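Local coordinates for protein nucleoporin NUP159 (Saccharomyces cerevisiae, PDB 1XIP) that serves as a component of the nuclear pore complex, its N-terminal beta-propeller tethering the helicase Dbp5 to the pore during mRNA export, at residues 31-36 against 271-276; 326-331 against 370-375. All blocks are in the same frame, centred on the assembly; numbering follows the deposited sequence.

Contact 1. Residues 31-36 against 271-276; sequences FNEKLP and GQIVRF
Leu-35 comes slantwise against the guanidinium end of Arg-275, its CG 3.9 Å from Arg-275 CD and slightly farther from NE, while its CD1 methyl lies over one face of the Phe-31 ring, displaced toward the rim. The Glu-33 carboxylate sits by the end of Ile-273, OE2 being 3.7 Å from CD1; the same oxygen has a weak hydrogen bond to Thr-331 OG1. In this beta-propeller both segments are loops that carry the chain from one strand to the next. A type I' turn runs from Phe-31 to Lys-34; Glu-33 within it and Leu-35 just after it meet the other loop. Ile-273 fills the angle between them. Its CG1 stands beside the backbone N (chi1 -47°), which leaves CG2 anti to that N, 3.6 Å from Glu-33 O and 4.1 Å from Leu-35 CD2. Replacing Ile-273 by an alanine is likely to leave Leu-35 CD2 without its methyl partner and the Glu-33 chain less confined. Water 1 joins the backbones, donating to Glu-33 O (2.6 Å) and Val-274 O and accepting from Leu-35 N. Water 2 accepts from Arg-275 NH1 and Phe-276 N, and its link across to Pro-36 O is weak and long.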
loop_
_atom_site.group_PDB
_atom_site.type_symbol
_atom_site.label_atom_id
_atom_site.label_comp_id
_atom_site.label_asym_id
_atom_site.label_seq_id
_atom_site.Cartn_x
_atom_site.Cartn_y
_atom_site.Cartn_z
ATOM N N PHE A 31 7.965 7.810 -14.327
ATOM C CA PHE A 31 9.138 8.041 -13.497
ATOM C C PHE A 31 10.430 7.624 -14.223
ATOM O O PHE A 31 11.535 7.804 -13.687
ATOM C CB PHE A 31 9.013 7.236 -12.209
ATOM C CG PHE A 31 8.163 7.885 -11.159
ATOM C CD1 PHE A 31 8.654 8.950 -10.404
ATOM C CD2 PHE A 31 6.867 7.412 -10.895
ATOM C CE1 PHE A 31 7.880 9.529 -9.408
ATOM C CE2 PHE A 31 6.071 8.000 -9.889
ATOM C CZ PHE A 31 6.581 9.054 -9.148
ATOM N N ASN A 32 10.283 7.058 -15.422
ATOM C CA ASN A 32 11.398 6.503 -16.180
ATOM C C ASN A 32 12.360 5.689 -15.325
ATOM O O ASN A 32 13.579 5.768 -15.491
ATOM C CB ASN A 32 12.140 7.596 -16.940
ATOM C CG ASN A 32 11.258 8.295 -17.948
ATOM O OD1 ASN A 32 11.124 9.523 -17.923
ATOM N ND2 ASN A 32 10.638 7.518 -18.843
ATOM N N GLU A 33 11.789 4.915 -14.403
ATOM C CA GLU A 33 12.528 3.954 -13.563
ATOM C C GLU A 33 13.294 4.584 -12.412
ATOM O O GLU A 33 13.892 3.879 -11.615
ATOM C CB GLU A 33 13.419 3.028 -14.403
ATOM C CG GLU A 33 12.700 2.548 -15.649
ATOM C CD GLU A 33 13.394 1.422 -16.363
ATOM O OE1 GLU A 33 14.642 1.379 -16.371
ATOM O OE2 GLU A 33 12.663 0.588 -16.937
ATOM N N LYS A 34 13.217 5.905 -12.303
ATOM C CA LYS A 34 13.764 6.622 -11.160
ATOM C C LYS A 34 12.627 7.089 -10.223
ATOM O O LYS A 34 12.024 8.137 -10.441
ATOM C CB LYS A 34 14.627 7.798 -11.643
ATOM C CG LYS A 34 15.538 8.392 -10.583
ATOM C CD LYS A 34 16.231 9.677 -11.101
ATOM C CE LYS A 34 17.507 10.009 -10.299
ATOM N NZ LYS A 34 17.984 11.409 -10.550
ATOM N N LEU A 35 12.345 6.286 -9.193
ATOM C CA LEU A 35 11.252 6.529 -8.250
ATOM C C LEU A 35 11.832 6.978 -6.921
ATOM O O LEU A 35 12.934 6.571 -6.591
ATOM C CB LEU A 35 10.505 5.231 -7.997
ATOM C CG LEU A 35 9.604 4.547 -9.014
ATOM C CD1 LEU A 35 8.252 5.188 -9.012
ATOM C CD2 LEU A 35 10.183 4.461 -10.430
ATOM N N PRO A 36 11.105 7.783 -6.140
ATOM C CA PRO A 36 11.592 8.191 -4.816
ATOM C C PRO A 36 11.733 6.971 -3.914
ATOM O O PRO A 36 10.786 6.190 -3.821
ATOM C CB PRO A 36 10.485 9.114 -4.299
ATOM C CG PRO A 36 9.774 9.555 -5.504
ATOM C CD PRO A 36 9.791 8.381 -6.444
ATOM N N GLY A 271 9.988 -8.187 -9.617
ATOM C CA GLY A 271 10.209 -6.827 -10.072
ATOM C C GLY A 271 11.633 -6.561 -10.544
ATOM O O GLY A 271 12.585 -7.152 -10.022
ATOM N N GLN A 272 11.768 -5.654 -11.526
ATOM C CA GLN A 272 13.091 -5.216 -12.023
ATOM C C GLN A 272 13.378 -3.708 -11.933
ATOM O O GLN A 272 14.352 -3.237 -12.499
ATOM C CB GLN A 272 13.329 -5.676 -13.457
ATOM C CG GLN A 272 13.031 -7.147 -13.723
ATOM C CD GLN A 272 12.739 -7.393 -15.194
ATOM O OE1 GLN A 272 11.613 -7.148 -15.669
ATOM N NE2 GLN A 272 13.757 -7.843 -15.929
ATOM N N ILE A 273 12.529 -2.956 -11.242
ATOM C CA ILE A 273 12.823 -1.560 -10.932
ATOM C C ILE A 273 13.203 -1.475 -9.460
ATOM O O ILE A 273 12.649 -2.194 -8.631
ATOM C CB ILE A 273 11.586 -0.630 -11.223
ATOM C CG1 ILE A 273 10.942 -0.893 -12.607
ATOM C CG2 ILE A 273 11.950 0.857 -11.053
ATOM C CD1 ILE A 273 11.894 -1.108 -13.780
ATOM N N VAL A 274 14.159 -0.607 -9.141
ATOM C CA VAL A 274 14.529 -0.332 -7.752
ATOM C C VAL A 274 13.376 0.320 -7.039
ATOM O O VAL A 274 12.946 1.412 -7.385
ATOM C CB VAL A 274 15.758 0.595 -7.631
ATOM C CG1 VAL A 274 16.043 0.918 -6.150
ATOM C CG2 VAL A 274 16.964 -0.036 -8.288
ATOM N N ARG A 275 12.887 -0.370 -6.026
ATOM C CA ARG A 275 11.757 0.079 -5.242
ATOM C C ARG A 275 12.006 -0.184 -3.795
ATOM O O ARG A 275 12.625 -1.186 -3.438
ATOM C CB ARG A 275 10.490 -0.640 -5.684
ATOM C CG ARG A 275 10.033 -0.199 -7.034
ATOM C CD ARG A 275 9.542 1.218 -7.046
ATOM N NE ARG A 275 8.105 1.211 -7.241
ATOM C CZ ARG A 275 7.211 1.489 -6.319
ATOM N NH1 ARG A 275 7.571 1.849 -5.095
ATOM N NH2 ARG A 275 5.948 1.439 -6.629
ATOM N N PHE A 276 11.548 0.742 -2.968
ATOM C CA PHE A 276 11.442 0.522 -1.547
ATOM C C PHE A 276 10.294 -0.458 -1.307
ATOM O O PHE A 276 9.215 -0.290 -1.865
ATOM C CB PHE A 276 11.175 1.846 -0.842
ATOM C CG PHE A 276 11.211 1.759 0.649
ATOM C CD1 PHE A 276 12.415 1.867 1.333
ATOM C CD2 PHE A 276 10.044 1.559 1.374
ATOM C CE1 PHE A 276 12.451 1.780 2.734
ATOM C CE2 PHE A 276 10.063 1.464 2.762
ATOM C CZ PHE A 276 11.267 1.581 3.452
HETATM O O HOH W 1 13.825 3.941 -8.976
HETATM O O HOH W 2 10.147 2.903 -4.399
#

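Contact 2. Residues 326-331 against 370-375; sequences PISEET and NNEGSL
Ser-328 lies against the carboxylate of Glu-372, where a connecting loop of the beta-propeller meets the type I turn from Asn-370 to Gly-373. This turn links strands 365-370 and 374-381, antiparallel neighbours in a four-stranded sheet in which strand 18-26, from the start of the chain, is one of the two outermost, the closure by which many propellers join their two ends. The serine can be followed outward in two steps. Its CB meets both carboxylate oxygens of Glu-372, with OE1 at 3.2 Å and OE2 only slightly farther. Its OG, one bond on, gives a weak hydrogen bond to Glu-372 OE2 at 3.2 Å and accepts one from the backbone of its own loop: Thr-331 N lies 2.6 Å from Ser-328 OG, with an N-H...O angle of 162°. That second bond makes an ST motif, so the firm hold on this buried hydroxyl comes from its own loop, and the bond to Glu-372 adds a weaker tie across the contact.

Glu-372 reaches the serine through an extended chain, chi2 -165°, after CG leaves CB anti to the carbonyl carbon. OE2 also accepts from water 3, at 2.6 Å, and the water's other proton goes to Glu-330 OE1. The two acidic oxygens, Glu-330 OE1 and Glu-372 OE2, are 4.8 Å apart, and the water donating to both probably softens the repulsion of their like charges. At the far end of the contact, Pro-326 and Asn-370 approach from opposite directions, and the ring carbon CG of Pro-326 stops 3.8 Å from OD1 of Asn-370.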
loop_
_atom_site.group_PDB
_atom_site.type_symbol
_atom_site.label_atom_id
_atom_site.label_comp_id
_atom_site.label_asym_id
_atom_site.label_seq_id
_atom_site.Cartn_x
_atom_site.Cartn_y
_atom_site.Cartn_z
ATOM N N PRO A 326 0.739 -4.377 -16.258
ATOM C CA PRO A 326 1.249 -4.615 -17.619
ATOM C C PRO A 326 2.778 -4.605 -17.705
ATOM O O PRO A 326 3.458 -4.091 -16.807
ATOM C CB PRO A 326 0.681 -3.429 -18.407
ATOM C CG PRO A 326 0.594 -2.333 -17.390
ATOM C CD PRO A 326 0.113 -3.038 -16.144
ATOM N N ILE A 327 3.296 -5.198 -18.778
ATOM C CA ILE A 327 4.687 -5.021 -19.182
ATOM C C ILE A 327 4.757 -3.655 -19.876
ATOM O O ILE A 327 3.784 -3.239 -20.516
ATOM C CB ILE A 327 5.112 -6.167 -20.148
ATOM C CG1 ILE A 327 4.970 -7.538 -19.462
ATOM C CG2 ILE A 327 6.536 -5.972 -20.638
ATOM C CD1 ILE A 327 4.455 -8.661 -20.375
ATOM N N SER A 328 5.883 -2.954 -19.734
ATOM C CA SER A 328 6.042 -1.624 -20.325
ATOM C C SER A 328 6.197 -1.688 -21.849
ATOM O O SER A 328 6.961 -2.506 -22.373
ATOM C CB SER A 328 7.197 -0.875 -19.644
ATOM O OG SER A 328 8.043 -0.200 -20.552
ATOM N N GLU A 329 5.444 -0.852 -22.562
ATOM C CA GLU A 329 5.545 -0.815 -24.020
ATOM C C GLU A 329 6.891 -0.229 -24.450
ATOM O O GLU A 329 7.384 -0.525 -25.545
ATOM C CB GLU A 329 4.387 -0.032 -24.638
ATOM C CG GLU A 329 3.902 -0.592 -25.973
ATOM C CD GLU A 329 2.884 0.312 -26.670
ATOM O OE1 GLU A 329 1.978 0.842 -25.975
ATOM O OE2 GLU A 329 2.983 0.494 -27.915
ATOM N N GLU A 330 7.486 0.578 -23.567
ATOM C CA GLU A 330 8.772 1.215 -23.825
ATOM C C GLU A 330 9.976 0.342 -23.472
ATOM O O GLU A 330 10.823 0.085 -24.326
ATOM C CB GLU A 330 8.867 2.563 -23.104
ATOM C CG GLU A 330 9.818 3.559 -23.776
ATOM C CD GLU A 330 9.922 4.888 -23.035
ATOM O OE1 GLU A 330 9.482 4.962 -21.864
ATOM O OE2 GLU A 330 10.445 5.863 -23.623
ATOM N N THR A 331 10.053 -0.106 -22.223
ATOM C CA THR A 331 11.233 -0.833 -21.742
ATOM C C THR A 331 11.114 -2.352 -21.871
ATOM O O THR A 331 12.129 -3.070 -21.816
ATOM C CB THR A 331 11.584 -0.439 -20.276
ATOM O OG1 THR A 331 11.566 0.984 -20.145
ATOM C CG2 THR A 331 13.048 -0.778 -19.959
ATOM N N ASN A 370 0.709 2.791 -12.052
ATOM C CA ASN A 370 2.075 2.340 -12.437
ATOM C C ASN A 370 3.213 3.200 -11.976
ATOM O O ASN A 370 3.038 4.390 -11.761
ATOM C CB ASN A 370 2.209 2.318 -13.963
ATOM C CG ASN A 370 1.979 0.959 -14.539
ATOM O OD1 ASN A 370 2.112 0.753 -15.745
ATOM N ND2 ASN A 370 1.628 0.007 -13.678
ATOM N N ASN A 371 4.421 2.669 -12.074
ATOM C CA ASN A 371 5.657 3.444 -12.110
ATOM C C ASN A 371 5.790 4.233 -13.404
ATOM O O ASN A 371 6.739 5.010 -13.566
ATOM C CB ASN A 371 6.881 2.540 -11.920
ATOM C CG ASN A 371 6.947 1.389 -12.943
ATOM O OD1 ASN A 371 6.072 0.521 -12.982
ATOM N ND2 ASN A 371 8.003 1.379 -13.769
ATOM N N GLU A 372 4.853 4.034 -14.331
ATOM C CA GLU A 372 4.857 4.785 -15.584
ATOM C C GLU A 372 3.669 5.746 -15.776
ATOM O O GLU A 372 3.437 6.200 -16.869
ATOM C CB GLU A 372 4.922 3.830 -16.782
ATOM C CG GLU A 372 6.078 2.848 -16.727
ATOM C CD GLU A 372 6.335 2.163 -18.064
ATOM O OE1 GLU A 372 5.371 1.613 -18.641
ATOM O OE2 GLU A 372 7.507 2.180 -18.527
ATOM N N GLY A 373 2.911 6.025 -14.730
ATOM C CA GLY A 373 1.773 6.922 -14.828
ATOM C C GLY A 373 0.581 6.289 -15.508
ATOM O O GLY A 373 -0.393 6.952 -15.817
ATOM N N SER A 374 0.668 4.991 -15.767
ATOM C CA SER A 374 -0.445 4.264 -16.336
ATOM C C SER A 374 -1.393 3.850 -15.230
ATOM O O SER A 374 -0.955 3.507 -14.130
ATOM C CB SER A 374 0.055 3.048 -17.093
ATOM O OG SER A 374 -0.968 2.547 -17.934
ATOM N N LEU A 375 -2.691 3.908 -15.516
ATOM C CA LEU A 375 -3.704 3.526 -14.552
ATOM C C LEU A 375 -4.545 2.408 -15.110
ATOM O O LEU A 375 -5.003 2.464 -16.247
ATOM C CB LEU A 375 -4.600 4.719 -14.157
ATOM C CG LEU A 375 -5.532 4.445 -12.948
ATOM C CD1 LEU A 375 -5.429 5.511 -11.942
ATOM C CD2 LEU A 375 -6.964 4.252 -13.336
HETATM O O HOH W 3 8.093 4.680 -18.965
#

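Both contacts are partly buried and lie on the same side of the chain's centre, their own centres about 11 Å apart, yet they use different chemistry. Contact 1 joins two interstrand loops far apart in sequence, largely through aliphatic packing and bridging water. Contact 2 sets a loop against the turn of a strand pair 39 residues away, where polar and acidic groups dominate and carbon-carbon packing counts for little. The centre of contact 2 is also slightly farther from the centre of the chain than that of contact 1. The two adjoin directly: Phe-31 N probably hydrogen-bonds to Asn-371 O, 3.1 Å away, and Asn-371 packs its side chain against both Ile-273 and Leu-35.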